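Local coordinates for protein endo-beta-1,4-glucanase (Ampullaria crossean, PDB 5XBU) that probably hydrolyses internal beta-1,4-glucosidic bonds of cellulose, as a glycoside hydrolase family 45 endoglucanase, at residues A59-Y64 / C121-K126. Numbering follows the deposited sequence. Where two conformers were deposited one is given.
Sequences APSERY and CGISGK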
ATOM      1  N   ALA A  59       1.142   3.815  -1.981  1.00  8.56           N
ATOM      2  CA  ALA A  59       0.437   4.759  -1.120  1.00  8.53           C
ATOM      3  C   ALA A  59      -0.491   3.951  -0.220  1.00  8.19           C
ATOM      4  O   ALA A  59      -1.589   3.568  -0.648  1.00  8.73           O
ATOM      5  CB  ALA A  59      -0.360   5.744  -1.972  1.00  9.36           C
ATOM      6  N   PRO A  60      -0.101   3.671   1.021  1.00  8.13           N
ATOM      7  CA  PRO A  60      -1.004   2.968   1.934  1.00  8.35           C
ATOM      8  C   PRO A  60      -2.095   3.885   2.441  1.00  8.21           C
ATOM      9  O   PRO A  60      -1.941   5.106   2.518  1.00  8.69           O
ATOM     10  CB  PRO A  60      -0.099   2.526   3.093  1.00  8.40           C
ATOM     11  CG  PRO A  60       1.306   2.690   2.581  1.00  9.15           C
ATOM     12  CD  PRO A  60       1.223   3.858   1.648  1.00  8.44           C
ATOM     13  N   SER A  61      -3.163   3.264   2.911  1.00  8.20           N
ATOM     14  CA  SER A  61      -4.187   3.968   3.646  1.00  8.39           C
ATOM     15  C   SER A  61      -3.574   4.783   4.794  1.00  7.88           C
ATOM     16  O   SER A  61      -2.606   4.378   5.450  1.00  8.29           O
ATOM     17  CB  SER A  61      -5.235   2.953   4.112  1.00  8.77           C
ATOM     18  OG  SER A  61      -4.659   1.829   4.741  1.00  8.59           O
ATOM     19  N   GLU A  62      -4.221   5.925   5.029  1.00  8.57           N
ATOM     20  CA  GLU A  62      -3.685   6.997   5.861  1.00  8.94           C
ATOM     21  C   GLU A  62      -3.239   6.554   7.254  1.00  8.91           C
ATOM     22  O   GLU A  62      -2.170   6.969   7.716  1.00  9.13           O
ATOM     23  CB  GLU A  62      -4.775   8.066   5.979  1.00 10.41           C
ATOM     24  CG  GLU A  62      -4.384   9.322   6.724  1.00 11.20           C
ATOM     25  CD  GLU A  62      -5.469  10.374   6.683  1.00 11.96           C
ATOM     26  OE1 GLU A  62      -5.521  11.150   7.652  1.00 13.94           O
ATOM     27  OE2 GLU A  62      -6.247  10.452   5.708  1.00 11.43           O
ATOM     28  N   ARG A  63      -4.062   5.789   7.971  1.00  8.89           N
ATOM     29  CA  ARG A  63      -3.713   5.479   9.352  1.00  9.30           C
ATOM     30  C   ARG A  63      -2.508   4.553   9.454  1.00  9.34           C
ATOM     31  O   ARG A  63      -1.774   4.633  10.443  1.00 11.41           O
ATOM     32  CB  ARG A  63      -4.924   4.958  10.114  1.00  9.71           C
ATOM     33  CG  ARG A  63      -5.992   6.017  10.340  1.00 10.49           C
ATOM     34  CD  ARG A  63      -5.600   7.061  11.434  1.00 11.64           C
ATOM     35  NE  ARG A  63      -6.653   8.092  11.500  1.00 12.29           N
ATOM     36  CZ  ARG A  63      -6.730   9.146  10.700  1.00 13.10           C
ATOM     37  NH1 ARG A  63      -5.714   9.446   9.901  1.00 13.98           N
ATOM     38  NH2 ARG A  63      -7.837   9.872  10.691  1.00 13.67           N
ATOM     39  N   TYR A  64      -2.247   3.690   8.469  1.00  8.66           N
ATOM     40  CA  TYR A  64      -0.968   2.993   8.445  1.00  8.82           C
ATOM     41  C   TYR A  64       0.151   3.937   8.033  1.00  8.93           C
ATOM     42  O   TYR A  64       1.218   3.958   8.651  1.00  9.57           O
ATOM     43  CB  TYR A  64      -0.996   1.745   7.542  1.00  8.90           C
ATOM     44  CG  TYR A  64       0.366   1.123   7.430  1.00  9.11           C
ATOM     45  CD1 TYR A  64       0.974   0.499   8.513  1.00  9.76           C
ATOM     46  CD2 TYR A  64       1.090   1.229   6.258  1.00 10.33           C
ATOM     47  CE1 TYR A  64       2.251  -0.007   8.431  1.00 10.73           C
ATOM     48  CE2 TYR A  64       2.366   0.747   6.168  1.00 12.03           C
ATOM     49  CZ  TYR A  64       2.958   0.125   7.240  1.00 11.61           C
ATOM     50  OH  TYR A  64       4.241  -0.335   7.088  1.00 13.84           O
ATOM     51  N   CYS A 121      -9.624   3.136   1.636  1.00 10.00           N
ATOM     52  CA  CYS A 121      -8.694   3.733   2.588  1.00 10.16           C
ATOM     53  C   CYS A 121      -9.382   4.316   3.807  1.00  9.91           C
ATOM     54  O   CYS A 121      -8.693   4.816   4.701  1.00 10.12           O
ATOM     55  CB  CYS A 121      -7.823   4.787   1.900  1.00 10.65           C
ATOM     56  SG  CYS A 121      -6.856   3.965   0.595  1.00 11.01           S
ATOM     57  N   GLY A 122     -10.714   4.232   3.878  1.00 10.53           N
ATOM     58  CA  GLY A 122     -11.483   4.676   5.036  1.00 10.78           C
ATOM     59  C   GLY A 122     -11.397   3.665   6.158  1.00 10.57           C
ATOM     60  O   GLY A 122     -12.262   2.795   6.339  1.00 11.23           O
ATOM     61  N   ILE A 123     -10.286   3.762   6.881  1.00  9.62           N
ATOM     62  CA  ILE A 123      -9.935   2.877   7.979  1.00  9.23           C
ATOM     63  C   ILE A 123      -9.572   3.812   9.132  1.00  9.15           C
ATOM     64  O   ILE A 123      -8.639   4.603   9.007  1.00  9.31           O
ATOM     65  CB  ILE A 123      -8.774   1.921   7.648  1.00  9.08           C
ATOM     66  CG1 ILE A 123      -9.027   1.223   6.299  1.00  9.44           C
ATOM     67  CG2 ILE A 123      -8.607   0.924   8.780  1.00  9.32           C
ATOM     68  CD1 ILE A 123      -7.909   0.318   5.858  1.00  9.52           C
ATOM     69  N   SER A 124     -10.310   3.731  10.239  0.71  9.16           N
ATOM     70  CA  SER A 124     -10.230   4.761  11.259  0.71 10.06           C
ATOM     71  C   SER A 124      -9.281   4.415  12.391  0.71  9.74           C
ATOM     72  O   SER A 124      -9.369   5.024  13.448  0.71 10.66           O
ATOM     73  CB  SER A 124     -11.609   5.096  11.798  0.71 11.89           C
ATOM     74  OG  SER A 124     -12.095   3.941  12.431  0.71 12.86           O
ATOM     75  N   GLY A 125      -8.378   3.473  12.198  1.00 10.16           N
ATOM     76  CA  GLY A 125      -7.297   3.215  13.122  1.00 10.25           C
ATOM     77  C   GLY A 125      -6.209   2.452  12.411  1.00  9.64           C
ATOM     78  O   GLY A 125      -6.450   1.838  11.368  1.00 10.18           O
ATOM     79  N   LYS A 126      -5.021   2.474  12.992  1.00  9.50           N
ATOM     80  CA  LYS A 126      -3.871   1.791  12.435  1.00  9.65           C
ATOM     81  C   LYS A 126      -4.031   0.277  12.595  1.00  9.40           C
ATOM     82  O   LYS A 126      -4.854  -0.210  13.387  1.00  9.66           O
ATOM     83  CB  LYS A 126      -2.617   2.262  13.180  1.00 11.08           C
ATOM     84  CG  LYS A 126      -2.640   1.922  14.683  1.00 13.00           C
ATOM     85  CD  LYS A 126      -1.370   2.295  15.389  1.00 14.26           C
ATOM     86  CE  LYS A 126      -0.581   1.067  15.669  1.00 14.77           C
ATOM     87  NZ  LYS A 126       0.676   1.381  16.376  1.00 15.11           N
TER
HETATM   88  O   HOH W   1      -6.751   4.857   7.038  1.00  9.23           O
HETATM   89  O   HOH W   2      -7.992   7.421  13.927  1.00 17.20           O
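The guanidinium of Arg-63 meets the loop 121-126 through water: NE donates to a water 2.9 Å away that donates to Ser-124 O. In the guanidinium plane, on the side away from that water, lies Glu-62 OE1, which NH1 reaches at 2.8 Å in a salt bridge, though the carboxylate is met from above its own plane. The aliphatic root does the direct touching. With CG beside the backbone N (chi1 -68°) and the chain bent at chi2 (-74°), CG comes within 3.3 Å of Ile-123 O, while CB packs on Gly-125 C at 3.6 Å. Shortening Arg-63 to an alanine is likely to leave Glu-62 without its charged mate, break the NE water link to Ser-124 O and open a gap beside Ile-123 O. No direct hydrogen bond joins the segments; a second water accepts from Arg-63 N and donates to Cys-121 O and Ile-123 O. Nearer strand 57-60, Ser-61 CB rests 3.9 Å from Cys-121 CB, and Ser-61 OG, hydrogen-bonded to His-140 N, touches Ile-123 CD1. The loop following helix 118-121, tied back by the Cys-112–Cys-121 disulfide, flanks the turn from strand 57-60 into helix 62-65, beside strand 140-144 of the double-psi beta-barrel.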